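Local coordinates for Pre-mRNA splicing helicase-like protein (Chaetomium thermophilum, PDB 4RVQ), which belongs to the spliceosomal helicase Brr2, which acts in pre-mRNA splicing, and folds as a noncanonical PWI domain that probably mediates protein or RNA interactions, at residues Y22-R30 against Q38-L46; D90-L98 against R120-G128. All blocks are in the same frame, centred on the assembly; numbering follows the deposited sequence.

Both contacts are helix-helix packings within one all-helical PWI-like domain, and their centres stand about 18 Å apart on opposite sides of the centre of the chain. They follow one another in sequence: contact 1 pairs helix 23-29 with helix 35-50 and is complete before contact 2 opens, joining helix 89-99 to helix 120-127. Helix 89-99 ties them together, since its Val92 and Val93 face contact 1 while other residues of the same helix face contact 2. Trp23 CZ3 lies 3.8 Å from Val92 CG2, and Leu24 CD2 is 4.0 Å from Val92 CG1. The shared apolar packing makes the two pairs parts of one compact domain.

Contact 1. Residues Y22-R30 against Q38-L46; sequences YWLQRQIGR and QHDKTTSAL
Ile28 drops as a knob into a hole formed by Gln38, Lys41, Thr42 and Ala45, the packing motif that joins neighbouring helices 23-29 and 35-50 of the PWI-like bundle. The segment axes approach to 9.0 Å at 124°. On the buried side Ile28 CD1 lies 3.7 Å from Thr42 CA, while its CG2 branch touches Lys41 CB. Leu24 extends this apolar strip: with CG anti to the backbone N, it sends CD2 alongside Leu46, 3.6 Å from Leu46 CG. Leu85 and Val92 also pack on Leu24, and Phe74 on Ile28.

The other side, partly exposed, is polar. The N-H of Gln25 NE2, in its own amide plane, meets a lone pair of Gln38 OE1 in the carbonyl plane at 3.0 Å, nearly straight (168°), with the two amides almost perpendicular (84°). Gln38 NE2, bonded to Tyr32 O, lies over the bare backbone of Gly29. Gln25 OE1 lies at the edge of the His39 ring, 3.6 Å from His39 CD2. Between the two regions Thr42 OG1 rests against Gln25 CA and is held within its own helix, donating to Gln38 O at 2.8 Å.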
# COMPACT_ATOMS: atom_id res chain seq x y z
N TYR A 22 0.37 -10.17 -2.13
CA TYR A 22 0.84 -9.77 -3.44
C TYR A 22 0.02 -8.61 -4.04
O TYR A 22 0.22 -8.29 -5.20
CB TYR A 22 0.81 -10.97 -4.40
CG TYR A 22 1.71 -12.09 -3.97
CD1 TYR A 22 3.03 -12.11 -4.33
CD2 TYR A 22 1.24 -13.13 -3.19
CE1 TYR A 22 3.87 -13.15 -3.96
CE2 TYR A 22 2.03 -14.18 -2.81
CZ TYR A 22 3.35 -14.19 -3.17
OH TYR A 22 4.21 -15.21 -2.82
N TRP A 23 -0.86 -7.97 -3.27
CA TRP A 23 -1.70 -6.92 -3.83
C TRP A 23 -0.87 -5.81 -4.45
O TRP A 23 -1.13 -5.38 -5.57
CB TRP A 23 -2.60 -6.38 -2.71
CG TRP A 23 -3.55 -5.26 -3.17
CD1 TRP A 23 -4.82 -5.42 -3.67
CD2 TRP A 23 -3.27 -3.86 -3.24
NE1 TRP A 23 -5.35 -4.20 -4.00
CE2 TRP A 23 -4.42 -3.22 -3.76
CE3 TRP A 23 -2.18 -3.07 -2.89
CZ2 TRP A 23 -4.50 -1.84 -3.93
CZ3 TRP A 23 -2.26 -1.68 -3.07
CH2 TRP A 23 -3.41 -1.10 -3.58
N LEU A 24 0.13 -5.34 -3.71
CA LEU A 24 0.94 -4.23 -4.20
C LEU A 24 1.68 -4.63 -5.47
O LEU A 24 1.71 -3.89 -6.47
CB LEU A 24 1.89 -3.74 -3.13
CG LEU A 24 2.86 -2.64 -3.57
CD1 LEU A 24 2.12 -1.40 -4.08
CD2 LEU A 24 3.81 -2.29 -2.46
N GLN A 25 2.32 -5.81 -5.44
CA GLN A 25 3.04 -6.31 -6.60
C GLN A 25 2.13 -6.40 -7.81
O GLN A 25 2.55 -6.11 -8.94
CB GLN A 25 3.69 -7.64 -6.25
CG GLN A 25 4.61 -8.10 -7.35
CD GLN A 25 5.45 -9.31 -6.99
OE1 GLN A 25 5.66 -9.61 -5.82
NE2 GLN A 25 5.96 -9.97 -8.00
N ARG A 26 0.88 -6.83 -7.62
CA ARG A 26 -0.06 -6.91 -8.74
C ARG A 26 -0.42 -5.55 -9.27
O ARG A 26 -0.54 -5.38 -10.48
CB ARG A 26 -1.37 -7.60 -8.41
CG ARG A 26 -1.27 -9.05 -8.26
CD ARG A 26 -2.65 -9.73 -8.28
NE ARG A 26 -3.58 -9.20 -7.28
CZ ARG A 26 -3.55 -9.49 -5.98
NH1 ARG A 26 -2.66 -10.34 -5.49
NH2 ARG A 26 -4.42 -8.92 -5.16
N GLN A 27 -0.55 -4.55 -8.40
CA GLN A 27 -0.85 -3.22 -8.93
C GLN A 27 0.33 -2.72 -9.76
O GLN A 27 0.14 -2.14 -10.82
CB GLN A 27 -1.13 -2.21 -7.83
CG GLN A 27 -2.11 -2.63 -6.78
CD GLN A 27 -3.31 -3.35 -7.36
OE1 GLN A 27 -4.06 -2.77 -8.16
NE2 GLN A 27 -3.52 -4.61 -6.97
N ILE A 28 1.54 -2.92 -9.27
CA ILE A 28 2.73 -2.48 -9.97
C ILE A 28 2.92 -3.29 -11.25
O ILE A 28 3.31 -2.75 -12.29
CB ILE A 28 3.93 -2.63 -9.03
CG1 ILE A 28 3.81 -1.61 -7.90
CG2 ILE A 28 5.24 -2.51 -9.82
CD1 ILE A 28 4.92 -1.72 -6.84
N GLY A 29 2.61 -4.58 -11.19
CA GLY A 29 2.80 -5.47 -12.33
C GLY A 29 1.93 -5.13 -13.53
O GLY A 29 2.22 -5.53 -14.67
N ARG A 30 0.82 -4.43 -13.32
CA ARG A 30 0.02 -4.00 -14.45
C ARG A 30 0.74 -2.99 -15.31
O ARG A 30 0.46 -2.90 -16.49
CB ARG A 30 -1.27 -3.40 -13.96
CG ARG A 30 -2.14 -4.45 -13.36
CD ARG A 30 -3.61 -4.13 -13.46
NE ARG A 30 -4.35 -5.07 -12.63
CZ ARG A 30 -4.61 -4.88 -11.34
NH1 ARG A 30 -4.21 -3.77 -10.73
NH2 ARG A 30 -5.27 -5.80 -10.64
N GLN A 38 9.13 -5.74 -11.46
CA GLN A 38 7.99 -5.44 -10.60
C GLN A 38 8.26 -5.78 -9.16
O GLN A 38 7.76 -5.10 -8.26
CB GLN A 38 6.70 -6.10 -11.06
CG GLN A 38 6.70 -7.63 -10.84
CD GLN A 38 5.49 -8.36 -11.39
OE1 GLN A 38 4.98 -9.25 -10.73
NE2 GLN A 38 5.07 -8.04 -12.59
N HIS A 39 9.06 -6.83 -8.92
CA HIS A 39 9.38 -7.19 -7.56
C HIS A 39 10.31 -6.13 -6.92
O HIS A 39 10.11 -5.74 -5.77
CB HIS A 39 9.97 -8.58 -7.45
CG HIS A 39 10.14 -8.99 -6.02
ND1 HIS A 39 11.28 -8.75 -5.29
CD2 HIS A 39 9.24 -9.50 -5.14
CE1 HIS A 39 11.11 -9.15 -4.04
NE2 HIS A 39 9.88 -9.62 -3.93
N ASP A 40 11.33 -5.68 -7.67
CA ASP A 40 12.17 -4.60 -7.17
C ASP A 40 11.32 -3.40 -6.77
O ASP A 40 11.54 -2.81 -5.71
CB ASP A 40 13.12 -4.11 -8.26
CG ASP A 40 14.35 -4.98 -8.47
OD1 ASP A 40 14.60 -5.93 -7.71
OD2 ASP A 40 15.07 -4.67 -9.45
N LYS A 41 10.38 -3.02 -7.63
CA LYS A 41 9.59 -1.83 -7.38
C LYS A 41 8.66 -2.03 -6.18
O LYS A 41 8.35 -1.07 -5.48
CB LYS A 41 8.85 -1.39 -8.63
CG LYS A 41 9.80 -0.90 -9.74
CD LYS A 41 9.17 -0.11 -10.87
CE LYS A 41 10.12 0.33 -11.93
NZ LYS A 41 11.14 1.33 -11.47
N THR A 42 8.20 -3.25 -5.94
CA THR A 42 7.38 -3.55 -4.78
C THR A 42 8.19 -3.32 -3.50
O THR A 42 7.74 -2.66 -2.57
CB THR A 42 6.84 -4.98 -4.85
OG1 THR A 42 6.06 -5.15 -6.03
CG2 THR A 42 6.00 -5.34 -3.66
N THR A 43 9.38 -3.90 -3.46
CA THR A 43 10.26 -3.72 -2.31
C THR A 43 10.55 -2.24 -2.05
O THR A 43 10.45 -1.76 -0.91
CB THR A 43 11.58 -4.49 -2.53
OG1 THR A 43 11.27 -5.87 -2.70
CG2 THR A 43 12.52 -4.33 -1.37
N SER A 44 10.89 -1.53 -3.12
CA SER A 44 11.19 -0.11 -2.98
C SER A 44 9.96 0.70 -2.55
O SER A 44 10.06 1.58 -1.69
CB SER A 44 11.73 0.45 -4.27
OG SER A 44 12.96 -0.16 -4.58
N ALA A 45 8.82 0.40 -3.13
CA ALA A 45 7.62 1.14 -2.79
C ALA A 45 7.25 0.95 -1.33
O ALA A 45 6.86 1.91 -0.65
CB ALA A 45 6.46 0.73 -3.70
N LEU A 46 7.37 -0.27 -0.79
CA LEU A 46 7.06 -0.46 0.60
C LEU A 46 8.00 0.36 1.48
O LEU A 46 7.56 0.95 2.48
CB LEU A 46 7.16 -1.95 0.97
CG LEU A 46 6.03 -2.78 0.37
CD1 LEU A 46 6.39 -4.26 0.44
CD2 LEU A 46 4.70 -2.51 1.07

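Contact 2. Residues D90-L98 against R120-G128. With EDO (1,2-ethanediol), chain F; EDO (1,2-ethanediol), chain G.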
# COMPACT_ATOMS: atom_id res chain seq x y z
N ASP A 90 -0.63 3.64 5.00
CA ASP A 90 -0.68 2.82 6.19
C ASP A 90 -1.24 1.42 5.87
O ASP A 90 -0.66 0.40 6.28
CB ASP A 90 -1.53 3.46 7.28
CG ASP A 90 -0.89 4.67 7.87
OD1 ASP A 90 0.34 4.70 8.08
OD2 ASP A 90 -1.65 5.62 8.19
N LYS A 91 -2.35 1.36 5.15
CA LYS A 91 -2.91 0.09 4.77
C LYS A 91 -1.92 -0.73 3.95
O LYS A 91 -1.76 -1.95 4.20
CB LYS A 91 -4.16 0.27 3.94
CG LYS A 91 -5.45 0.41 4.68
CD LYS A 91 -6.65 0.52 3.77
CE LYS A 91 -7.93 0.29 4.52
NZ LYS A 91 -9.13 0.62 3.73
N VAL A 92 -1.33 -0.13 2.93
CA VAL A 92 -0.47 -0.89 2.05
C VAL A 92 0.73 -1.45 2.82
O VAL A 92 1.06 -2.64 2.69
CB VAL A 92 -0.01 -0.04 0.86
CG1 VAL A 92 1.01 -0.79 -0.02
CG2 VAL A 92 -1.20 0.32 -0.00
N VAL A 93 1.40 -0.64 3.61
CA VAL A 93 2.60 -1.07 4.30
C VAL A 93 2.25 -2.15 5.33
O VAL A 93 2.87 -3.22 5.38
CB VAL A 93 3.30 0.14 4.97
CG1 VAL A 93 4.35 -0.32 5.91
CG2 VAL A 93 3.88 1.10 3.93
N TRP A 94 1.30 -1.85 6.21
CA TRP A 94 1.02 -2.73 7.31
C TRP A 94 0.31 -3.99 6.90
O TRP A 94 0.60 -5.08 7.44
CB TRP A 94 0.26 -1.99 8.42
CG TRP A 94 1.16 -1.04 9.15
CD1 TRP A 94 1.25 0.31 9.02
CD2 TRP A 94 2.09 -1.39 10.16
NE1 TRP A 94 2.17 0.81 9.87
CE2 TRP A 94 2.72 -0.21 10.59
CE3 TRP A 94 2.46 -2.60 10.75
CZ2 TRP A 94 3.68 -0.20 11.57
CZ3 TRP A 94 3.43 -2.59 11.74
CH2 TRP A 94 4.05 -1.41 12.12
N LEU A 95 -0.68 -3.91 6.04
CA LEU A 95 -1.40 -5.09 5.63
C LEU A 95 -0.58 -6.02 4.75
O LEU A 95 -0.79 -7.24 4.79
CB LEU A 95 -2.74 -4.77 4.99
CG LEU A 95 -3.76 -4.09 5.89
CD1 LEU A 95 -4.94 -3.61 5.11
CD2 LEU A 95 -4.13 -4.99 7.06
N THR A 96 0.34 -5.48 3.95
CA THR A 96 1.25 -6.34 3.20
C THR A 96 2.11 -7.14 4.19
O THR A 96 2.30 -8.35 4.05
CB THR A 96 2.10 -5.54 2.23
OG1 THR A 96 1.24 -4.91 1.27
CG2 THR A 96 3.08 -6.42 1.51
N ARG A 97 2.68 -6.45 5.18
CA ARG A 97 3.48 -7.10 6.17
C ARG A 97 2.67 -8.16 6.93
O ARG A 97 3.12 -9.29 7.13
CB ARG A 97 4.08 -6.08 7.14
CG ARG A 97 5.09 -6.70 8.07
CD ARG A 97 5.68 -5.68 9.06
NE ARG A 97 6.42 -6.39 10.09
CZ ARG A 97 6.67 -5.92 11.31
NH1 ARG A 97 6.33 -4.70 11.61
NH2 ARG A 97 7.25 -6.69 12.21
N LEU A 98 1.49 -7.79 7.37
CA LEU A 98 0.64 -8.72 8.12
C LEU A 98 0.27 -9.93 7.28
O LEU A 98 0.30 -11.08 7.77
CB LEU A 98 -0.58 -8.00 8.68
CG LEU A 98 -1.52 -8.82 9.58
CD1 LEU A 98 -0.80 -9.41 10.76
CD2 LEU A 98 -2.68 -7.95 10.02
N ARG A 120 -5.96 0.85 14.82
CA ARG A 120 -7.11 0.02 15.16
C ARG A 120 -8.15 0.01 14.04
O ARG A 120 -8.76 -1.02 13.75
CB ARG A 120 -7.74 0.45 16.49
CG ARG A 120 -9.02 -0.30 16.90
CD ARG A 120 -8.82 -1.78 17.09
NE ARG A 120 -7.88 -2.01 18.15
CZ ARG A 120 -7.15 -3.09 18.26
NH1 ARG A 120 -7.27 -4.08 17.37
NH2 ARG A 120 -6.26 -3.18 19.24
N TRP A 121 -8.41 1.16 13.42
CA TRP A 121 -9.42 1.23 12.38
C TRP A 121 -9.16 0.24 11.24
O TRP A 121 -10.08 -0.31 10.67
CB TRP A 121 -9.55 2.66 11.84
CG TRP A 121 -8.48 3.17 10.96
CD1 TRP A 121 -7.32 3.84 11.33
CD2 TRP A 121 -8.45 3.08 9.53
NE1 TRP A 121 -6.58 4.14 10.20
CE2 TRP A 121 -7.26 3.71 9.09
CE3 TRP A 121 -9.34 2.57 8.59
CZ2 TRP A 121 -6.93 3.82 7.74
CZ3 TRP A 121 -9.02 2.68 7.27
CH2 TRP A 121 -7.82 3.31 6.86
N ILE A 122 -7.89 0.01 10.93
CA ILE A 122 -7.53 -0.93 9.87
C ILE A 122 -7.77 -2.37 10.31
O ILE A 122 -8.32 -3.17 9.55
CB ILE A 122 -6.08 -0.74 9.40
CG1 ILE A 122 -5.89 0.70 8.88
CG2 ILE A 122 -5.72 -1.79 8.37
CD1 ILE A 122 -4.46 0.96 8.38
N LEU A 123 -7.40 -2.69 11.53
CA LEU A 123 -7.67 -4.00 12.07
C LEU A 123 -9.17 -4.28 12.18
O LEU A 123 -9.61 -5.40 11.93
CB LEU A 123 -6.99 -4.18 13.42
CG LEU A 123 -5.47 -4.17 13.33
CD1 LEU A 123 -4.86 -4.16 14.74
CD2 LEU A 123 -4.93 -5.35 12.49
N ASP A 124 -9.96 -3.26 12.55
CA ASP A 124 -11.40 -3.43 12.58
C ASP A 124 -11.94 -3.73 11.20
O ASP A 124 -12.83 -4.57 11.03
CB ASP A 124 -12.08 -2.16 13.09
CG ASP A 124 -11.98 -1.98 14.59
OD1 ASP A 124 -11.62 -2.90 15.33
OD2 ASP A 124 -12.32 -0.86 15.05
N GLU A 125 -11.41 -3.06 10.19
CA GLU A 125 -11.83 -3.34 8.83
C GLU A 125 -11.47 -4.78 8.44
O GLU A 125 -12.26 -5.51 7.84
CB GLU A 125 -11.11 -2.36 7.89
CG GLU A 125 -11.92 -1.82 6.87
CD GLU A 125 -11.29 -0.87 5.91
OE1 GLU A 125 -11.67 0.31 5.95
OE2 GLU A 125 -10.58 -1.24 5.02
N LEU A 126 -10.24 -5.19 8.77
CA LEU A 126 -9.76 -6.50 8.34
C LEU A 126 -10.53 -7.63 9.00
O LEU A 126 -10.96 -8.57 8.34
CB LEU A 126 -8.28 -6.63 8.67
CG LEU A 126 -7.61 -7.92 8.25
CD1 LEU A 126 -7.67 -8.06 6.75
CD2 LEU A 126 -6.19 -7.97 8.76
N TYR A 127 -10.69 -7.54 10.32
CA TYR A 127 -11.21 -8.63 11.12
C TYR A 127 -12.68 -8.50 11.48
O TYR A 127 -13.32 -9.47 11.92
CB TYR A 127 -10.38 -8.79 12.40
CG TYR A 127 -8.93 -9.19 12.17
CD1 TYR A 127 -8.58 -10.17 11.26
CD2 TYR A 127 -7.91 -8.58 12.87
CE1 TYR A 127 -7.27 -10.56 11.08
CE2 TYR A 127 -6.59 -8.97 12.69
CZ TYR A 127 -6.28 -9.95 11.78
OH TYR A 127 -4.97 -10.34 11.60
N GLY A 128 -13.25 -7.32 11.31
CA GLY A 128 -14.61 -7.01 11.70
C GLY A 128 -14.69 -6.53 13.13
O GLY A 128 -13.77 -6.70 13.92
C1 EDO F . 5.76 -1.72 9.02
O1 EDO F . 6.68 -2.48 9.76
C2 EDO F . 6.21 -0.27 8.97
O2 EDO F . 7.41 -0.23 8.18
C1 EDO G . 4.01 4.22 8.52
O1 EDO G . 4.08 3.36 9.67
C2 EDO G . 3.34 3.46 7.39
O2 EDO G . 2.74 4.36 6.46
O HOH W 1 -4.28 5.75 9.13
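Lys91 reaches across to Glu125 in a salt bridge, NZ to OE2 at 2.7 Å, entering on the syn side of the carboxylate and 20° out of its plane. This pair edges an apolar core between helices 89-99 and 120-127 of the noncanonical PWI domain. The chain beyond Lys91 CG is extended, carrying the ammonium past Ile122 and Trp121; CE approaches Trp121 CZ3 to 3.8 Å. Ile122 CG1 covers the centre of one face of Trp121, 3.3 Å above the ring plane. Next to the ion pair, Ile122 CD1 meets Lys91 CG at 3.9 Å, and CG2 touches both methyls of Leu95. The trans first torsion of Leu98 (chi1 -176°) turns CD2 to Leu126 CD2, 3.7 Å away, and against Tyr127 OH.

A second shell helps position these groups. Val14 O also accepts from Lys91 NZ, and Ala16 N donates to Glu125 OE2, tying the ion pair to the loop before helix 23-29. A water accepts from Trp121 NE1 and donates to Asp90 OD2. Tyr127 OH is hydrogen-bonded to Glu111 and Arg107.

The segment axes cross at -58°. Helix 104-116 packs against Trp94, Arg97 and Leu98, while Val92 turns to helices 23-29 and 35-50, placing helix 89-99 between helix 120-127 and those two.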